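Local coordinates for effector protein B, substrate of the Dot/Icm secretion system (PDB 4JVS) that probably acts as a secreted Legionella GTPase-activating protein, its GAP domain speeding GTP hydrolysis by a small GTPase of the host cell, at residues Q32-L37 and G61-C66; C66-L71 and L125-P130. One frame throughout, in Å; residues are numbered along the deposited sequence.

Contact 1. Residues Q32-L37 and G61-C66; sequences QPFPEL and GQLAKC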
loop_
_atom_site.group_PDB
_atom_site.type_symbol
_atom_site.label_atom_id
_atom_site.label_comp_id
_atom_site.label_asym_id
_atom_site.label_seq_id
_atom_site.Cartn_x
_atom_site.Cartn_y
_atom_site.Cartn_z
ATOM N N GLN A 32 17.914 20.602 -0.583
ATOM C CA GLN A 32 18.550 19.470 0.058
ATOM C C GLN A 32 17.761 18.189 -0.050
ATOM O O GLN A 32 16.556 18.185 0.003
ATOM C CB GLN A 32 18.868 19.788 1.513
ATOM C CG GLN A 32 19.377 21.205 1.721
ATOM C CD GLN A 32 20.877 21.329 1.885
ATOM O OE1 GLN A 32 21.650 20.530 1.375
ATOM N NE2 GLN A 32 21.288 22.355 2.590
ATOM N N PRO A 33 18.492 17.101 -0.174
ATOM C CA PRO A 33 17.974 15.770 -0.371
ATOM C C PRO A 33 17.327 15.224 0.856
ATOM O O PRO A 33 17.564 15.711 1.909
ATOM C CB PRO A 33 19.230 14.975 -0.630
ATOM C CG PRO A 33 20.160 15.930 -1.199
ATOM C CD PRO A 33 19.922 17.166 -0.439
ATOM N N PHE A 34 16.502 14.209 0.695
ATOM C CA PHE A 34 15.813 13.581 1.819
ATOM C C PHE A 34 16.728 13.168 3.000
ATOM O O PHE A 34 16.398 13.458 4.146
ATOM C CB PHE A 34 14.961 12.405 1.311
ATOM C CG PHE A 34 13.953 11.898 2.307
ATOM C CD1 PHE A 34 12.705 12.496 2.425
ATOM C CD2 PHE A 34 14.252 10.817 3.115
ATOM C CE1 PHE A 34 11.777 12.023 3.337
ATOM C CE2 PHE A 34 13.333 10.345 4.029
ATOM C CZ PHE A 34 12.088 10.948 4.138
ATOM N N PRO A 35 17.847 12.539 2.747
ATOM C CA PRO A 35 18.698 12.132 3.838
ATOM C C PRO A 35 19.237 13.276 4.658
ATOM O O PRO A 35 19.298 13.177 5.850
ATOM C CB PRO A 35 19.833 11.460 3.117
ATOM C CG PRO A 35 19.225 10.940 1.922
ATOM C CD PRO A 35 18.364 12.033 1.482
ATOM N N GLU A 36 19.659 14.343 4.028
ATOM C CA GLU A 36 20.105 15.513 4.747
ATOM C C GLU A 36 19.006 16.180 5.513
ATOM O O GLU A 36 19.211 16.716 6.563
ATOM C CB GLU A 36 20.768 16.483 3.812
ATOM C CG GLU A 36 22.169 16.053 3.499
ATOM C CD GLU A 36 22.912 15.615 4.721
ATOM O OE1 GLU A 36 23.481 14.523 4.695
ATOM O OE2 GLU A 36 22.927 16.378 5.699
ATOM N N LEU A 37 17.836 16.184 4.938
ATOM C CA LEU A 37 16.711 16.731 5.595
ATOM C C LEU A 37 16.424 15.971 6.865
ATOM O O LEU A 37 16.242 16.543 7.890
ATOM C CB LEU A 37 15.553 16.589 4.644
ATOM C CG LEU A 37 14.206 17.185 4.921
ATOM C CD1 LEU A 37 14.374 18.634 5.254
ATOM C CD2 LEU A 37 13.365 17.042 3.695
ATOM N N GLY A 61 3.304 17.199 0.137
ATOM C CA GLY A 61 3.548 16.968 -1.280
ATOM C C GLY A 61 5.011 17.130 -1.683
ATOM O O GLY A 61 5.554 16.307 -2.430
ATOM N N GLN A 62 5.668 18.178 -1.191
ATOM C CA GLN A 62 7.092 18.358 -1.479
ATOM C C GLN A 62 7.950 17.335 -0.728
ATOM O O GLN A 62 8.994 16.914 -1.218
ATOM C CB GLN A 62 7.559 19.784 -1.151
ATOM C CG GLN A 62 6.699 20.905 -1.751
ATOM C CD GLN A 62 6.799 21.022 -3.267
ATOM O OE1 GLN A 62 7.886 21.221 -3.821
ATOM N NE2 GLN A 62 5.653 20.919 -3.946
ATOM N N LEU A 63 7.514 16.940 0.465
ATOM C CA LEU A 63 8.256 15.957 1.230
ATOM C C LEU A 63 8.218 14.637 0.478
ATOM O O LEU A 63 9.218 13.921 0.419
ATOM C CB LEU A 63 7.658 15.785 2.620
ATOM C CG LEU A 63 8.637 15.620 3.791
ATOM C CD1 LEU A 63 7.951 14.980 4.985
ATOM C CD2 LEU A 63 9.829 14.820 3.379
ATOM N N ALA A 64 7.061 14.326 -0.102
ATOM C CA ALA A 64 6.916 13.105 -0.883
ATOM C C ALA A 64 7.767 13.110 -2.164
ATOM O O ALA A 64 8.438 12.118 -2.453
ATOM C CB ALA A 64 5.452 12.831 -1.192
ATOM N N LYS A 65 7.758 14.204 -2.926
ATOM C CA LYS A 65 8.658 14.302 -4.085
ATOM C C LYS A 65 10.103 14.089 -3.650
ATOM O O LYS A 65 10.861 13.369 -4.291
ATOM C CB LYS A 65 8.526 15.647 -4.809
ATOM C CG LYS A 65 7.114 15.931 -5.341
ATOM C CD LYS A 65 6.813 17.441 -5.451
ATOM C CE LYS A 65 5.342 17.720 -5.816
ATOM N NZ LYS A 65 4.954 17.260 -7.196
ATOM N N CYS A 66 10.456 14.703 -2.533
ATOM C CA CYS A 66 11.807 14.657 -1.996
ATOM C C CYS A 66 12.226 13.225 -1.646
ATOM O O CYS A 66 13.334 12.785 -1.973
ATOM C CB CYS A 66 11.881 15.565 -0.767
ATOM S SG CYS A 66 13.516 15.809 -0.063
#
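C66 and F34 meet where the helix 34-45 begins against the flank of helix 60-80. The thiol of C66 reaches across to the first turn: SG sits 3.5 Å from F34 N, a packing distance, and 3.9 Å from F34 CB, with the backbone of Q32 and P33 alongside it. With SG anti to its own backbone N (chi1 -173°), the sulfur leaves helix 60-80 toward the start of helix 34-45, where it touches both the backbone there and the L37 side chain. The F34 CG is likewise anti to its backbone N (chi1 -166°), and the ring extends past the sulfur to L63. There the CD2 methyl lies at the ring edge, near the ring plane, and CE1 is the ring atom nearest to it. P33 occupies the N-cap position, and its carbonyl O accepts the bond from L37 N at 3.1 Å that closes the first helical turn. This is helix-to-helix packing within the N-terminal subdomain of the LepB GAP domain, made of apolar groups and one thiol, with no hydrogen bond passing between the two segments. One turn beyond F34, L37 brings CD2 to 4.0 Å from C66 SG and 4.2 Å from L63 CD2, so that this methyl touches both C66 and L63. The buried ring of F34 also meets F202 and F67 edge-to-face, and I170 of helix 156-177. L63 also reaches helix 156-177, through I171 and L174.

Contact 2. Residues C66-L71 and L125-P130; sequences CFNDYL and LSIVDP
N68 grips the backbone of V128 with both ends of its amide, pinning an irregular loop to helix 60-80 in the N-terminal subdomain of the LepB GAP domain. OD1 accepts from V128 N at 2.9 Å, in the carbonyl plane and on a lone pair, while ND2 donates a hydrogen bond to V128 O at 2.6 Å, nearly straight (N-H...O 171°). V128 O lies almost in the amide plane of N68, although the donor is tilted from the plane of the V128 carbonyl. The two bonds together fix the rotation of the amide, and chi1 of -66°, which sets CG beside the backbone N, directs it at the loop. I127 packs next to this pair, its CG2 methyl 3.5 Å from N68 OD1. One turn along the helix, L71 presents CD1 to I127 CG1 at 3.5 Å, and the same methyl touches the S126 backbone and CB. F67, with CG anti to the backbone N (chi1 163°), turns its ring toward S126 and V128 of the loop; the V128 side chain crosses it at about a right angle, CG2 lying 3.7 Å from CD2. Helix 156-177 backs the loop, A164 against S126 and Q168 against V128. A chain of another protein also packs on this loop, an apolar side chain meeting V128 and a basic one S126, whose side chain is about 12 Å from the bound aluminum fluoride. At the edge of the F67 ring, in its plane, the carbonyl oxygen of S126 approaches CE2 to 3.3 Å.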
loop_
_atom_site.group_PDB
_atom_site.type_symbol
_atom_site.label_atom_id
_atom_site.label_comp_id
_atom_site.label_asym_id
_atom_site.label_seq_id
_atom_site.Cartn_x
_atom_site.Cartn_y
_atom_site.Cartn_z
ATOM N N CYS A 66 10.456 14.703 -2.533
ATOM C CA CYS A 66 11.807 14.657 -1.996
ATOM C C CYS A 66 12.226 13.225 -1.646
ATOM O O CYS A 66 13.334 12.785 -1.973
ATOM C CB CYS A 66 11.881 15.565 -0.767
ATOM S SG CYS A 66 13.516 15.809 -0.063
ATOM N N PHE A 67 11.338 12.495 -0.983
ATOM C CA PHE A 67 11.615 11.099 -0.678
ATOM C C PHE A 67 11.633 10.244 -1.951
ATOM O O PHE A 67 12.480 9.359 -2.115
ATOM C CB PHE A 67 10.594 10.540 0.310
ATOM C CG PHE A 67 10.566 9.050 0.347
ATOM C CD1 PHE A 67 11.564 8.351 0.995
ATOM C CD2 PHE A 67 9.550 8.345 -0.281
ATOM C CE1 PHE A 67 11.551 6.983 1.025
ATOM C CE2 PHE A 67 9.527 6.983 -0.250
ATOM C CZ PHE A 67 10.532 6.295 0.404
ATOM N N ASN A 68 10.688 10.513 -2.846
ATOM C CA ASN A 68 10.605 9.779 -4.096
ATOM C C ASN A 68 11.849 9.957 -4.957
ATOM O O ASN A 68 12.288 9.021 -5.602
ATOM C CB ASN A 68 9.344 10.171 -4.861
ATOM C CG ASN A 68 8.074 9.746 -4.148
ATOM O OD1 ASN A 68 8.049 8.737 -3.442
ATOM N ND2 ASN A 68 7.011 10.516 -4.329
ATOM N N ASP A 69 12.422 11.154 -4.968
ATOM C CA ASP A 69 13.661 11.385 -5.711
ATOM C C ASP A 69 14.758 10.488 -5.159
ATOM O O ASP A 69 15.517 9.875 -5.911
ATOM C CB ASP A 69 14.119 12.848 -5.599
ATOM C CG ASP A 69 13.209 13.808 -6.322
ATOM O OD1 ASP A 69 12.323 13.338 -7.078
ATOM O OD2 ASP A 69 13.392 15.037 -6.142
ATOM N N TYR A 70 14.843 10.402 -3.841
ATOM C CA TYR A 70 15.854 9.599 -3.178
ATOM C C TYR A 70 15.684 8.129 -3.454
ATOM O O TYR A 70 16.623 7.461 -3.772
ATOM C CB TYR A 70 15.883 9.857 -1.675
ATOM C CG TYR A 70 16.834 8.988 -0.921
ATOM C CD1 TYR A 70 18.155 9.065 -1.144
ATOM C CD2 TYR A 70 16.400 8.103 0.016
ATOM C CE1 TYR A 70 19.001 8.296 -0.491
ATOM C CE2 TYR A 70 17.253 7.328 0.670
ATOM C CZ TYR A 70 18.551 7.427 0.409
ATOM O OH TYR A 70 19.457 6.663 1.046
ATOM N N LEU A 71 14.465 7.640 -3.316
ATOM C CA LEU A 71 14.109 6.280 -3.690
ATOM C C LEU A 71 14.533 5.990 -5.116
ATOM O O LEU A 71 15.095 4.935 -5.402
ATOM C CB LEU A 71 12.599 6.090 -3.590
ATOM C CG LEU A 71 12.084 4.753 -3.052
ATOM C CD1 LEU A 71 10.758 4.404 -3.706
ATOM C CD2 LEU A 71 13.093 3.631 -3.250
ATOM N N LEU A 125 6.264 -0.221 -5.070
ATOM C CA LEU A 125 5.760 -0.647 -3.774
ATOM C C LEU A 125 6.125 0.322 -2.669
ATOM O O LEU A 125 5.780 0.091 -1.508
ATOM C CB LEU A 125 6.314 -2.025 -3.413
ATOM C CG LEU A 125 5.805 -3.147 -4.309
ATOM C CD1 LEU A 125 6.448 -4.489 -3.958
ATOM C CD2 LEU A 125 4.306 -3.200 -4.205
ATOM N N SER A 126 6.826 1.398 -3.014
ATOM C CA SER A 126 7.337 2.289 -1.982
ATOM C C SER A 126 7.282 3.791 -2.292
ATOM O O SER A 126 7.606 4.609 -1.436
ATOM C CB SER A 126 8.750 1.860 -1.595
ATOM O OG SER A 126 8.718 0.597 -0.939
ATOM N N ILE A 127 6.855 4.159 -3.497
ATOM C CA ILE A 127 6.720 5.569 -3.841
ATOM C C ILE A 127 5.456 6.195 -3.241
ATOM O O ILE A 127 4.358 5.645 -3.337
ATOM C CB ILE A 127 6.828 5.807 -5.371
ATOM C CG1 ILE A 127 8.305 5.909 -5.764
ATOM C CG2 ILE A 127 6.105 7.085 -5.786
ATOM C CD1 ILE A 127 8.544 6.176 -7.223
ATOM N N VAL A 128 5.635 7.341 -2.596
ATOM C CA VAL A 128 4.541 8.039 -1.946
ATOM C C VAL A 128 3.932 9.043 -2.907
ATOM O O VAL A 128 4.614 9.957 -3.371
ATOM C CB VAL A 128 5.022 8.793 -0.690
ATOM C CG1 VAL A 128 3.844 9.266 0.119
ATOM C CG2 VAL A 128 5.911 7.905 0.151
ATOM N N ASP A 129 2.648 8.867 -3.200
ATOM C CA ASP A 129 1.926 9.761 -4.090
ATOM C C ASP A 129 1.842 11.144 -3.475
ATOM O O ASP A 129 1.230 11.319 -2.419
ATOM C CB ASP A 129 0.512 9.229 -4.332
ATOM C CG ASP A 129 -0.247 10.044 -5.358
ATOM O OD1 ASP A 129 -1.462 10.286 -5.159
ATOM O OD2 ASP A 129 0.384 10.437 -6.367
ATOM N N PRO A 130 2.464 12.134 -4.126
ATOM C CA PRO A 130 2.421 13.517 -3.627
ATOM C C PRO A 130 0.987 14.054 -3.458
ATOM O O PRO A 130 0.722 14.777 -2.501
ATOM C CB PRO A 130 3.180 14.302 -4.709
ATOM C CG PRO A 130 4.111 13.293 -5.330
ATOM C CD PRO A 130 3.356 11.986 -5.295
#

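From the N terminus, the chain enters helix 34-45 at its first turn, passes through the 23 residues up to 61, and closes that loop at contact 1. Helix 60-80 continues through C66, and contact 2 then closes a longer loop of 53 residues by bringing 125-130 back onto it. The two loops follow in series, neither nesting nor crossing, and share C66. Helix 60-80 therefore stands between helix 34-45 and the loop before strand 135-136. The contacts also touch directly: F34 CD1 lies 3.6 Å from F67 CB, P35 packs on Y70, and A64 meets V128, joining these parts within the N-terminal subdomain.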